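Local coordinates for protein hydrogenase maturation protease (Wolinella succinogenes, PDB 3PU6) that probably acts as an endopeptidase that activates another enzyme, likely by maturing a hydrogenase, at residues A[6-11]-A[59-64]; A[15-20]-A[125-130]; A[30-35]-A[136-141]; A[36-41]-A[49-54]; A[77-82]-A[104-109]. One frame throughout, in Å; residues are numbered along the deposited sequence.

Contact 1. Residues A[6-11]-A[59-64]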
# COMPACT_ATOMS: atom_id res chain seq x y z
N VAL A 6 -4.33 -8.63 3.90
CA VAL A 6 -4.96 -7.38 3.44
C VAL A 6 -3.96 -6.42 2.81
O VAL A 6 -2.85 -6.25 3.31
CB VAL A 6 -5.65 -6.61 4.60
CG1 VAL A 6 -6.08 -5.23 4.14
CG2 VAL A 6 -6.83 -7.38 5.14
N LEU A 7 -4.38 -5.78 1.73
CA LEU A 7 -3.61 -4.71 1.12
C LEU A 7 -4.41 -3.41 1.18
O LEU A 7 -5.42 -3.29 0.49
CB LEU A 7 -3.28 -5.05 -0.34
CG LEU A 7 -2.65 -3.92 -1.17
CD1 LEU A 7 -1.45 -3.30 -0.44
CD2 LEU A 7 -2.25 -4.43 -2.57
N LEU A 8 -3.95 -2.47 2.00
CA LEU A 8 -4.59 -1.15 2.12
C LEU A 8 -3.96 -0.12 1.18
O LEU A 8 -2.84 0.32 1.41
CB LEU A 8 -4.55 -0.63 3.57
CG LEU A 8 -5.12 0.78 3.85
CD1 LEU A 8 -6.58 0.92 3.45
CD2 LEU A 8 -4.93 1.21 5.31
N CYS A 9 -4.69 0.28 0.15
CA CYS A 9 -4.14 1.21 -0.82
C CYS A 9 -4.51 2.65 -0.50
O CYS A 9 -5.70 2.97 -0.38
CB CYS A 9 -4.59 0.89 -2.23
SG CYS A 9 -4.35 -0.81 -2.62
N VAL A 10 -3.48 3.48 -0.37
CA VAL A 10 -3.59 4.89 -0.03
C VAL A 10 -3.18 5.74 -1.25
O VAL A 10 -2.35 5.32 -2.06
CB VAL A 10 -2.68 5.23 1.18
CG1 VAL A 10 -2.73 6.71 1.53
CG2 VAL A 10 -3.08 4.39 2.38
N GLY A 11 -3.79 6.92 -1.39
CA GLY A 11 -3.48 7.83 -2.49
C GLY A 11 -4.71 8.46 -3.12
O GLY A 11 -5.84 8.08 -2.82
N ILE A 59 -1.15 -7.17 7.06
CA ILE A 59 -1.55 -5.93 6.40
C ILE A 59 -0.37 -5.32 5.66
O ILE A 59 0.64 -4.96 6.25
CB ILE A 59 -2.07 -4.87 7.40
CG1 ILE A 59 -3.24 -5.42 8.20
CG2 ILE A 59 -2.45 -3.60 6.66
CD1 ILE A 59 -3.63 -4.54 9.36
N VAL A 60 -0.51 -5.21 4.35
CA VAL A 60 0.38 -4.39 3.57
C VAL A 60 -0.33 -3.08 3.28
O VAL A 60 -1.45 -3.07 2.75
CB VAL A 60 0.74 -5.07 2.25
CG1 VAL A 60 1.50 -4.11 1.36
CG2 VAL A 60 1.58 -6.30 2.53
N VAL A 61 0.32 -1.98 3.67
CA VAL A 61 -0.19 -0.64 3.39
C VAL A 61 0.69 -0.02 2.32
O VAL A 61 1.86 0.19 2.54
CB VAL A 61 -0.25 0.24 4.69
CG1 VAL A 61 1.06 0.21 5.45
CG2 VAL A 61 -0.64 1.67 4.37
N ALA A 62 0.13 0.22 1.14
CA ALA A 62 0.87 0.80 0.03
C ALA A 62 0.52 2.27 -0.25
O ALA A 62 -0.64 2.67 -0.14
CB ALA A 62 0.65 -0.03 -1.20
N ASP A 63 1.53 3.05 -0.63
CA ASP A 63 1.36 4.49 -0.85
C ASP A 63 2.37 5.02 -1.84
O ASP A 63 3.46 4.49 -1.95
CB ASP A 63 1.49 5.28 0.46
CG ASP A 63 0.78 6.62 0.39
OD1 ASP A 63 0.12 6.89 -0.64
OD2 ASP A 63 0.87 7.41 1.37
N ALA A 64 2.01 6.08 -2.56
CA ALA A 64 2.98 6.86 -3.31
C ALA A 64 3.86 7.59 -2.32
O ALA A 64 3.41 8.00 -1.25
CB ALA A 64 2.28 7.86 -4.21
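Four backbone hydrogen bonds join strand 6-10 to strand 59-64, and they alternate as parallel pairing requires. Val60 N donates to Val6 O at 2.8 Å, and Leu8 N reaches back to Val60 O at 2.7 Å. Ala62 N then binds Leu8 O at 3.0 Å, and Val10 N closes the series on Ala62 O, also at 3.0 Å. CA-H...O contacts fill the intervals, for example Leu7 CA to Val60 O.

Side chains then sort onto two faces. Leu7, Cys9, Val60 and Ala62 share the one packed against helix 20-31. Here Leu7, its CG anti to the backbone N (chi1 172°), turns CD1 toward the neighbouring strand, 3.5 Å from Val60 CG1 and 4.0 Å from Ala62 CB. On the face of Val6, Leu8, Ile59 and Val61 the partners stand farther apart; beyond them Val10 CG2 lies alongside Val61 CG2 at 4.2 Å. Val10 CG1 leans on the carboxylate of Asp63, 3.6 Å from OD1, which itself takes a weak bond from Ala64 N.

These are two central parallel strands of an alpha/beta sheet. Strand 35-41 bonds to the other edge of strand 6-10, through Leu7 and Cys9, and strand 106-114 flanks 59-64. The chemistry is that of a sheet interior: every touching residue is buried, the peptide groups answer one another across the strands, and mostly aliphatic side chains line both faces up to the carboxylate of Asp63.

Contact 2. Residues A[15-20]-A[125-130]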
# COMPACT_ATOMS: atom_id res chain seq x y z
N ARG A 15 -4.76 13.24 -8.37
CA ARG A 15 -3.44 13.86 -8.30
C ARG A 15 -2.34 13.08 -9.05
O ARG A 15 -1.23 12.95 -8.54
CB ARG A 15 -3.01 13.95 -6.85
CG ARG A 15 -3.81 14.90 -6.04
CD ARG A 15 -3.66 16.30 -6.58
NE ARG A 15 -4.61 17.18 -5.93
CZ ARG A 15 -5.83 17.42 -6.38
NH1 ARG A 15 -6.25 16.85 -7.51
NH2 ARG A 15 -6.63 18.23 -5.72
N GLY A 16 -2.64 12.56 -10.23
CA GLY A 16 -1.64 11.88 -11.04
C GLY A 16 -1.04 10.61 -10.46
O GLY A 16 -1.74 9.69 -10.06
N ASP A 17 0.29 10.58 -10.40
CA ASP A 17 1.03 9.41 -9.94
C ASP A 17 0.83 9.15 -8.46
O ASP A 17 1.44 8.24 -7.90
CB ASP A 17 2.53 9.56 -10.20
CG ASP A 17 2.89 9.57 -11.68
OD1 ASP A 17 2.04 9.20 -12.52
OD2 ASP A 17 4.05 9.94 -11.99
N ASP A 18 -0.02 9.95 -7.83
CA ASP A 18 -0.33 9.77 -6.42
C ASP A 18 -1.40 8.71 -6.25
O ASP A 18 -1.74 8.30 -5.13
CB ASP A 18 -0.73 11.09 -5.76
CG ASP A 18 -1.06 10.93 -4.28
OD1 ASP A 18 -0.18 10.48 -3.49
OD2 ASP A 18 -2.20 11.29 -3.89
N GLY A 19 -1.92 8.23 -7.37
CA GLY A 19 -2.81 7.09 -7.34
C GLY A 19 -2.12 5.78 -7.66
O GLY A 19 -2.81 4.78 -7.86
N VAL A 20 -0.79 5.76 -7.71
CA VAL A 20 -0.06 4.57 -8.09
C VAL A 20 -0.46 3.39 -7.22
O VAL A 20 -0.66 2.29 -7.75
CB VAL A 20 1.51 4.75 -8.07
CG1 VAL A 20 2.06 4.83 -6.64
CG2 VAL A 20 2.18 3.65 -8.86
N GLY A 125 -4.65 9.59 -13.99
CA GLY A 125 -3.82 8.61 -14.67
C GLY A 125 -2.34 8.69 -14.34
O GLY A 125 -1.84 9.71 -13.87
N LEU A 126 -1.65 7.59 -14.61
CA LEU A 126 -0.25 7.40 -14.25
C LEU A 126 0.68 7.77 -15.40
O LEU A 126 0.28 7.74 -16.56
CB LEU A 126 -0.01 5.94 -13.88
CG LEU A 126 -0.87 5.39 -12.74
CD1 LEU A 126 -0.38 4.03 -12.33
CD2 LEU A 126 -0.88 6.38 -11.56
N SER A 127 1.90 8.14 -15.05
CA SER A 127 2.98 8.32 -16.02
C SER A 127 3.57 6.94 -16.31
O SER A 127 3.42 6.03 -15.50
CB SER A 127 4.06 9.23 -15.46
OG SER A 127 4.66 8.66 -14.31
N GLN A 128 4.24 6.79 -17.44
CA GLN A 128 4.78 5.48 -17.79
C GLN A 128 5.60 4.94 -16.63
O GLN A 128 5.42 3.78 -16.22
CB GLN A 128 5.60 5.53 -19.09
CG GLN A 128 6.08 4.16 -19.58
CD GLN A 128 4.93 3.21 -19.95
OE1 GLN A 128 4.15 3.50 -20.85
NE2 GLN A 128 4.84 2.08 -19.26
N GLY A 129 6.47 5.78 -16.09
CA GLY A 129 7.29 5.42 -14.94
C GLY A 129 6.51 4.88 -13.75
O GLY A 129 6.78 3.78 -13.27
N ALA A 130 5.55 5.66 -13.26
CA ALA A 130 4.71 5.22 -12.15
C ALA A 130 3.94 3.94 -12.49
O ALA A 130 3.81 3.05 -11.66
CB ALA A 130 3.75 6.33 -11.72
O HOH W 1 -4.18 9.10 -11.21
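Asp17 meets Ser127 at the N-terminus of helix 128-147, where Ser127 is the N-cap residue; the contact thus ties the loop leading into helix 20-31 to the start of the last helix. The polar part is a two-pronged grip by one carboxylate. Asp17 OD1 accepts from Ser127 N at 2.7 Å, with an N-H...O angle of 156°, and Asp17 OD2 accepts a hydrogen bond from Ser127 OG at 2.7 Å. Both donors arrive on the syn side, the amide closer to the carboxylate plane than the hydroxyl. With its hydroxyl hydrogen directed at Asp17, Ser127 OG can accept from the helix, receiving Ala130 N at 3.3 Å. In a classic capping box the N-cap amide would be bound by the third residue of the helix; here that residue is an alanine, and Asp17 does the work from another part of the chain.

A water makes a second polar link, donating to Gly16 O and accepting from Gly125 N.

Apolar packing completes the contact. Leu126 turns CD2 toward the backbone of 16-20, 3.7 Å from Gly16 O. Val20, with CG2 anti to its amide nitrogen, brings that methyl within 4.2 Å of Ala130 CB. Strand residues Val114 and Ile112 border the same cluster. Ala130 CB also packs on the acid itself, 3.4 Å from Asp17 CG.

Contact 3. Residues A[30-35]-A[136-141]; sequences EQMPEW and VALGRI
The backbones of Gln31 and Leu138 stay well apart, 9.2 Å between CA atoms, as helix 20-31 ends and the chain folds through a type I turn from Met32 to Trp35 alongside helix 128-147. Side chains alone span this distance. Met32, present as selenomethionine, is bent at its last torsion (chi3 66°) and sets SE 3.7 Å from Ile141 CG2, with Leu138 CD1 farther off at 4.4 Å. The same Ile141 methyl also lies over one face of the Trp35 indole, in a CH-pi contact 4.2 Å from the centroid of the six-membered ring and offset toward the rim; its nearest ring atom is CZ2. One methyl of the isoleucine thus serves both the selenium and the aromatic face.

The setting is one side layer of an alpha/beta sandwich, in which helices 20-31 and 128-147 pack beside each other on the sheet; Trp35, where the turn leads toward the strand, also touches Leu7 of the neighbouring strand and Leu144 of the long helix. Near the surface, the amide of Gln31 covers the other leucine branch, with NE2 3.4 Å from Leu138 CD2, while its OE1 accepts a hydrogen bond from Lys142.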
# COMPACT_ATOMS: atom_id res chain seq x y z
N GLU A 30 -7.19 -8.35 -9.17
CA GLU A 30 -7.28 -9.23 -10.33
C GLU A 30 -6.48 -10.50 -10.14
O GLU A 30 -7.02 -11.60 -10.21
CB GLU A 30 -6.77 -8.54 -11.59
CG GLU A 30 -7.74 -7.56 -12.19
CD GLU A 30 -7.04 -6.48 -13.01
OE1 GLU A 30 -5.90 -6.73 -13.47
OE2 GLU A 30 -7.62 -5.38 -13.17
N GLN A 31 -5.18 -10.36 -9.92
CA GLN A 31 -4.29 -11.51 -9.93
C GLN A 31 -4.28 -12.34 -8.64
O GLN A 31 -3.87 -13.50 -8.66
CB GLN A 31 -2.88 -11.05 -10.25
CG GLN A 31 -2.79 -10.22 -11.50
CD GLN A 31 -1.37 -10.09 -11.97
OE1 GLN A 31 -0.47 -10.79 -11.48
NE2 GLN A 31 -1.14 -9.20 -12.94
N MSE A 32 -4.74 -11.75 -7.54
CA MSE A 32 -4.47 -12.33 -6.23
C MSE A 32 -5.67 -12.39 -5.31
O MSE A 32 -5.68 -11.74 -4.27
CB MSE A 32 -3.34 -11.56 -5.56
CG MSE A 32 -2.15 -11.40 -6.51
SE MSE A 32 -0.44 -11.05 -5.66
CE MSE A 32 -0.17 -12.74 -4.72
N PRO A 33 -6.66 -13.21 -5.68
CA PRO A 33 -7.96 -13.36 -5.02
C PRO A 33 -7.87 -13.71 -3.52
O PRO A 33 -8.78 -13.38 -2.78
CB PRO A 33 -8.59 -14.52 -5.78
CG PRO A 33 -7.92 -14.51 -7.12
CD PRO A 33 -6.51 -14.12 -6.83
N GLU A 34 -6.79 -14.37 -3.10
CA GLU A 34 -6.62 -14.67 -1.68
C GLU A 34 -6.32 -13.43 -0.84
O GLU A 34 -6.41 -13.45 0.40
CB GLU A 34 -5.52 -15.70 -1.49
CG GLU A 34 -5.93 -17.10 -1.88
CD GLU A 34 -4.91 -18.13 -1.44
OE1 GLU A 34 -3.97 -17.75 -0.69
OE2 GLU A 34 -5.04 -19.31 -1.83
N TRP A 35 -5.96 -12.35 -1.52
CA TRP A 35 -5.77 -11.04 -0.90
C TRP A 35 -7.08 -10.27 -0.96
O TRP A 35 -7.70 -10.16 -2.03
CB TRP A 35 -4.68 -10.25 -1.63
CG TRP A 35 -3.32 -10.73 -1.33
CD1 TRP A 35 -2.72 -11.86 -1.81
CD2 TRP A 35 -2.37 -10.11 -0.46
NE1 TRP A 35 -1.45 -11.98 -1.30
CE2 TRP A 35 -1.21 -10.91 -0.47
CE3 TRP A 35 -2.39 -8.95 0.32
CZ2 TRP A 35 -0.08 -10.59 0.28
CZ3 TRP A 35 -1.27 -8.64 1.05
CH2 TRP A 35 -0.13 -9.46 1.03
N VAL A 136 6.04 -3.43 -10.94
CA VAL A 136 7.17 -3.84 -10.12
C VAL A 136 6.74 -4.09 -8.67
O VAL A 136 7.21 -5.03 -8.02
CB VAL A 136 8.30 -2.79 -10.18
CG1 VAL A 136 9.32 -3.02 -9.08
CG2 VAL A 136 8.95 -2.78 -11.55
N ALA A 137 5.83 -3.25 -8.18
CA ALA A 137 5.25 -3.38 -6.84
C ALA A 137 4.34 -4.63 -6.71
O ALA A 137 4.31 -5.27 -5.65
CB ALA A 137 4.48 -2.11 -6.48
N LEU A 138 3.61 -4.95 -7.77
CA LEU A 138 2.85 -6.18 -7.83
C LEU A 138 3.83 -7.33 -7.64
O LEU A 138 3.58 -8.27 -6.88
CB LEU A 138 2.18 -6.28 -9.18
CG LEU A 138 1.25 -7.46 -9.42
CD1 LEU A 138 0.18 -7.58 -8.35
CD2 LEU A 138 0.64 -7.30 -10.78
N GLY A 139 4.97 -7.23 -8.31
CA GLY A 139 6.01 -8.23 -8.21
C GLY A 139 6.30 -8.55 -6.76
O GLY A 139 6.29 -9.72 -6.36
N ARG A 140 6.55 -7.51 -5.97
CA ARG A 140 6.95 -7.68 -4.58
C ARG A 140 5.85 -8.24 -3.68
O ARG A 140 6.13 -8.91 -2.68
CB ARG A 140 7.51 -6.37 -4.01
CG ARG A 140 8.41 -5.63 -5.00
CD ARG A 140 9.69 -6.40 -5.28
NE ARG A 140 10.52 -6.49 -4.08
CZ ARG A 140 11.27 -5.50 -3.60
NH1 ARG A 140 11.32 -4.32 -4.23
NH2 ARG A 140 11.98 -5.68 -2.49
N ILE A 141 4.59 -7.96 -4.03
CA ILE A 141 3.47 -8.49 -3.25
C ILE A 141 3.42 -9.97 -3.48
O ILE A 141 3.16 -10.74 -2.57
CB ILE A 141 2.10 -7.85 -3.64
CG1 ILE A 141 1.97 -6.46 -3.05
CG2 ILE A 141 0.95 -8.69 -3.10
CD1 ILE A 141 1.99 -6.47 -1.54

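Contact 4. Residues A[36-41]-A[49-54]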
# COMPACT_ATOMS: atom_id res chain seq x y z
N SER A 36 -7.51 -9.73 0.17
CA SER A 36 -8.59 -8.76 0.12
C SER A 36 -7.98 -7.35 0.12
O SER A 36 -7.16 -7.02 0.98
CB SER A 36 -9.60 -8.97 1.24
OG SER A 36 -9.05 -8.65 2.49
N VAL A 37 -8.35 -6.56 -0.87
CA VAL A 37 -7.82 -5.22 -1.08
C VAL A 37 -8.77 -4.15 -0.58
O VAL A 37 -9.95 -4.13 -0.95
CB VAL A 37 -7.53 -4.97 -2.58
CG1 VAL A 37 -6.83 -3.64 -2.77
CG2 VAL A 37 -6.69 -6.07 -3.15
N PHE A 38 -8.27 -3.27 0.27
CA PHE A 38 -9.05 -2.16 0.78
C PHE A 38 -8.54 -0.83 0.24
O PHE A 38 -7.43 -0.43 0.53
CB PHE A 38 -8.98 -2.13 2.30
CG PHE A 38 -9.69 -3.26 2.95
CD1 PHE A 38 -10.36 -4.20 2.18
CD2 PHE A 38 -9.73 -3.38 4.32
CE1 PHE A 38 -11.04 -5.24 2.77
CE2 PHE A 38 -10.41 -4.42 4.92
CZ PHE A 38 -11.07 -5.35 4.14
N PHE A 39 -9.37 -0.16 -0.55
CA PHE A 39 -9.02 1.17 -1.05
C PHE A 39 -9.35 2.25 -0.05
O PHE A 39 -10.51 2.54 0.20
CB PHE A 39 -9.71 1.44 -2.37
CG PHE A 39 -9.34 0.46 -3.43
CD1 PHE A 39 -10.00 -0.76 -3.53
CD2 PHE A 39 -8.31 0.74 -4.32
CE1 PHE A 39 -9.66 -1.67 -4.50
CE2 PHE A 39 -7.95 -0.18 -5.30
CZ PHE A 39 -8.62 -1.39 -5.39
N GLY A 40 -8.33 2.85 0.53
CA GLY A 40 -8.56 3.87 1.52
C GLY A 40 -8.53 5.21 0.85
O GLY A 40 -8.91 6.21 1.44
N TYR A 41 -8.07 5.22 -0.40
CA TYR A 41 -7.75 6.45 -1.11
C TYR A 41 -7.05 7.45 -0.19
O TYR A 41 -5.99 7.16 0.36
CB TYR A 41 -9.02 7.04 -1.72
CG TYR A 41 -9.70 6.05 -2.62
CD1 TYR A 41 -9.27 5.86 -3.94
CD2 TYR A 41 -10.75 5.26 -2.16
CE1 TYR A 41 -9.88 4.94 -4.77
CE2 TYR A 41 -11.37 4.33 -2.99
CZ TYR A 41 -10.93 4.17 -4.29
OH TYR A 41 -11.54 3.25 -5.11
N GLY A 49 -12.70 0.14 10.36
CA GLY A 49 -13.78 -0.66 10.87
C GLY A 49 -13.68 -2.06 10.34
O GLY A 49 -13.60 -3.02 11.11
N LYS A 50 -13.69 -2.17 9.01
CA LYS A 50 -13.53 -3.43 8.31
C LYS A 50 -12.27 -4.17 8.75
O LYS A 50 -12.24 -5.40 8.81
CB LYS A 50 -13.42 -3.17 6.81
CG LYS A 50 -14.38 -2.17 6.25
CD LYS A 50 -14.21 -2.12 4.74
CE LYS A 50 -15.42 -1.48 4.07
NZ LYS A 50 -15.42 -1.71 2.59
N LEU A 51 -11.22 -3.39 9.00
CA LEU A 51 -9.96 -3.94 9.43
C LEU A 51 -10.04 -4.58 10.81
O LEU A 51 -9.57 -5.70 10.99
CB LEU A 51 -8.87 -2.89 9.38
CG LEU A 51 -8.33 -2.57 7.98
CD1 LEU A 51 -7.31 -1.42 8.04
CD2 LEU A 51 -7.73 -3.81 7.32
N ARG A 52 -10.61 -3.89 11.79
CA ARG A 52 -10.74 -4.49 13.11
C ARG A 52 -11.51 -5.79 12.97
O ARG A 52 -11.17 -6.81 13.55
CB ARG A 52 -11.51 -3.58 14.06
CG ARG A 52 -10.88 -2.24 14.36
CD ARG A 52 -11.87 -1.32 15.12
NE ARG A 52 -11.47 0.09 15.04
CZ ARG A 52 -12.24 1.07 14.59
NH1 ARG A 52 -13.48 0.81 14.19
NH2 ARG A 52 -11.78 2.33 14.54
N GLU A 53 -12.55 -5.71 12.15
CA GLU A 53 -13.58 -6.72 12.06
C GLU A 53 -13.08 -7.98 11.36
O GLU A 53 -13.57 -9.09 11.60
CB GLU A 53 -14.77 -6.13 11.30
CG GLU A 53 -16.01 -6.99 11.32
CD GLU A 53 -16.48 -7.34 12.72
OE1 GLU A 53 -16.40 -6.48 13.63
OE2 GLU A 53 -16.94 -8.48 12.91
N LEU A 54 -12.10 -7.81 10.48
CA LEU A 54 -11.55 -8.92 9.72
C LEU A 54 -10.36 -9.58 10.42
O LEU A 54 -10.05 -10.73 10.16
CB LEU A 54 -11.15 -8.40 8.35
CG LEU A 54 -10.25 -9.26 7.48
CD1 LEU A 54 -10.93 -10.58 7.22
CD2 LEU A 54 -9.98 -8.52 6.18
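Phe38 reaches from strand 36-41 into the side of helix 49-54, meeting Lys50, Leu51 and Leu54. Its CB points toward the helix, and with CG anti to the carbonyl carbon (chi1 -69°) the ring runs on outward from the sheet. CD2 is the first ring atom to touch, 3.6 Å from Leu51 CD2; the phenylalanine and leucine side chains run past one another head to tail. One step farther, CE2 keeps contact with that methyl and also meets Lys50 CB at 3.8 Å. At the tip, CZ comes to Leu54 CD2 at 3.9 Å. The leucine methyls approach the ring obliquely, whereas Lys50 lays its extended chain over one face, CD above the ring. Its NZ stands 5.8 Å from the ring centroid and 13° off the normal, so any cation-pi attraction is weak at that length.

Strand 35-41 and helix 48-54 are the first two elements of a beta-alpha-beta crossover that returns to the sheet in strand 58-66, passing over strand 5-10. The short segments run nearly antiparallel, at 154°, with 10.9 Å between their axes, and the aromatic side chain bridges that spacing. An alanine here would remove the ring and is likely to open a gap between strand and helix, with the methyls of Leu51 and Leu54 deprived of their aromatic partner and the Lys50 chain set free to turn.

On the inner side Leu51 and Leu54 both touch Val6, and Leu51 continues to Leu100 and Ile103 of helix 94-103. Beside the ring, Leu54 CD2 also packs against Ser36 OG at 3.8 Å.

Contact 5. Residues A[77-82]-A[104-109]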
# COMPACT_ATOMS: atom_id res chain seq x y z
N ASP A 77 8.97 -4.53 7.08
CA ASP A 77 8.11 -5.18 8.05
C ASP A 77 8.13 -4.41 9.35
O ASP A 77 9.08 -4.53 10.13
CB ASP A 77 8.60 -6.60 8.32
CG ASP A 77 7.93 -7.24 9.53
OD1 ASP A 77 6.84 -6.78 9.95
OD2 ASP A 77 8.50 -8.23 10.05
N LEU A 78 7.07 -3.63 9.60
CA LEU A 78 7.02 -2.74 10.78
C LEU A 78 6.70 -3.46 12.08
O LEU A 78 6.63 -2.86 13.14
CB LEU A 78 6.11 -1.54 10.53
CG LEU A 78 6.59 -0.76 9.30
CD1 LEU A 78 5.76 0.48 9.08
CD2 LEU A 78 8.07 -0.40 9.39
N SER A 79 6.51 -4.77 11.98
CA SER A 79 6.51 -5.67 13.12
C SER A 79 7.88 -5.66 13.80
O SER A 79 7.99 -5.75 15.02
CB SER A 79 6.17 -7.09 12.66
OG SER A 79 6.95 -8.07 13.34
N ASP A 80 8.93 -5.54 13.00
CA ASP A 80 10.26 -5.39 13.56
C ASP A 80 10.37 -4.04 14.27
O ASP A 80 10.24 -3.00 13.64
CB ASP A 80 11.31 -5.48 12.45
CG ASP A 80 12.71 -5.50 13.00
OD1 ASP A 80 13.00 -6.43 13.77
OD2 ASP A 80 13.52 -4.59 12.69
N GLU A 81 10.63 -4.07 15.57
CA GLU A 81 10.63 -2.84 16.37
C GLU A 81 11.72 -1.84 15.99
O GLU A 81 11.47 -0.65 15.84
CB GLU A 81 10.76 -3.18 17.85
CG GLU A 81 10.02 -2.20 18.75
CD GLU A 81 8.52 -2.22 18.50
OE1 GLU A 81 7.96 -3.32 18.25
OE2 GLU A 81 7.90 -1.13 18.58
N ARG A 82 12.94 -2.34 15.87
CA ARG A 82 14.05 -1.54 15.41
C ARG A 82 13.67 -0.81 14.13
O ARG A 82 13.86 0.41 14.00
CB ARG A 82 15.23 -2.46 15.17
CG ARG A 82 16.55 -1.77 15.22
CD ARG A 82 17.66 -2.77 15.46
NE ARG A 82 18.95 -2.18 15.11
CZ ARG A 82 19.69 -2.56 14.06
NH1 ARG A 82 19.29 -3.55 13.28
NH2 ARG A 82 20.84 -1.94 13.82
N CYS A 104 -2.65 -5.32 13.94
CA CYS A 104 -1.92 -6.42 13.32
C CYS A 104 -0.42 -6.34 13.55
O CYS A 104 0.18 -5.29 13.36
CB CYS A 104 -2.16 -6.37 11.83
SG CYS A 104 -1.56 -7.78 10.99
N SER A 105 0.20 -7.45 13.93
CA SER A 105 1.65 -7.50 14.13
C SER A 105 2.43 -7.45 12.80
O SER A 105 3.37 -6.65 12.65
CB SER A 105 2.03 -8.77 14.90
OG SER A 105 1.65 -9.92 14.17
N LYS A 106 2.04 -8.30 11.85
CA LYS A 106 2.57 -8.21 10.50
C LYS A 106 2.03 -7.02 9.72
O LYS A 106 1.30 -7.21 8.74
CB LYS A 106 2.26 -9.46 9.71
CG LYS A 106 3.35 -10.50 9.74
CD LYS A 106 4.72 -9.88 9.55
CE LYS A 106 5.78 -10.97 9.60
NZ LYS A 106 7.14 -10.40 9.80
N THR A 107 2.40 -5.81 10.13
CA THR A 107 2.15 -4.63 9.31
C THR A 107 3.37 -4.30 8.45
O THR A 107 4.41 -3.90 8.95
CB THR A 107 1.81 -3.38 10.13
OG1 THR A 107 0.66 -3.64 10.94
CG2 THR A 107 1.53 -2.20 9.19
N ILE A 108 3.20 -4.44 7.15
CA ILE A 108 4.26 -4.18 6.22
C ILE A 108 3.98 -2.91 5.43
O ILE A 108 2.89 -2.75 4.89
CB ILE A 108 4.42 -5.38 5.26
CG1 ILE A 108 4.97 -6.58 6.04
CG2 ILE A 108 5.32 -5.01 4.09
CD1 ILE A 108 4.45 -7.89 5.56
N PHE A 109 4.96 -2.01 5.37
CA PHE A 109 4.87 -0.82 4.51
C PHE A 109 5.46 -1.06 3.13
O PHE A 109 6.51 -1.68 3.00
CB PHE A 109 5.51 0.43 5.15
CG PHE A 109 5.39 1.68 4.30
CD1 PHE A 109 4.19 2.37 4.21
CD2 PHE A 109 6.46 2.13 3.54
CE1 PHE A 109 4.07 3.50 3.38
CE2 PHE A 109 6.35 3.25 2.72
CZ PHE A 109 5.16 3.93 2.64
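Lys106 is the first residue of 104-109 to bind the opposing turn firmly, through a salt bridge from NZ to Asp77 OD2 at 2.6 Å. Its CB points away from Asp77, but a bend at the second torsion (chi2 -44°) brings the chain back, and the ammonium group descends on the carboxylate from above its plane, 57° out of it. A lysine in place of Asp77 would probably leave Lys106 without its mate and set two positive charges near each other.

Thr107 acts through its backbone: its carbonyl O accepts Leu78 N at 2.8 Å, while its hydroxyl OG1 donates to Cys104 O. Ile108 then forms an antiparallel, non-hydrogen-bonded pair with Asp77, and its CG1 lies 4.0 Å from Asp77 CA. At Phe109, CB packs beside Leu78 CD1 at 3.9 Å, the two side chains running alongside each other.

Asp77 ends the edge strand 73-77 and begins a type I turn to Asp80, the N-cap of helix 81-85. Strand 106-114 lies between that edge strand and strand 58-66, where Lys106 and Ile108 make backbone hydrogen bonds with Ile59, and Ile108 also with Val61, while Leu78 and Thr107 rest against helix 94-103.

In the fold
From the N terminus, strand 5-10 opens contact 1, which closes at strand 58-66 and forms the middle of the sheet. Contact 4 is nested inside that loop, fastening helix 48-54 to strand 35-41, the neighbour of strand 5-10. Contacts 2 and 3 start within the same loop but close only at helix 128-147, so both cross contact 1 and each other; they hold the two ends of helix 20-31 to the last helix. Contact 5 opens after contact 1 has closed and lies, like contact 4, inside the loops of contacts 2 and 3. It joins the end of edge strand 73-77 to strand 106-114, about 27 Å from contact 2 between centres, on opposite sides of the chain's centre.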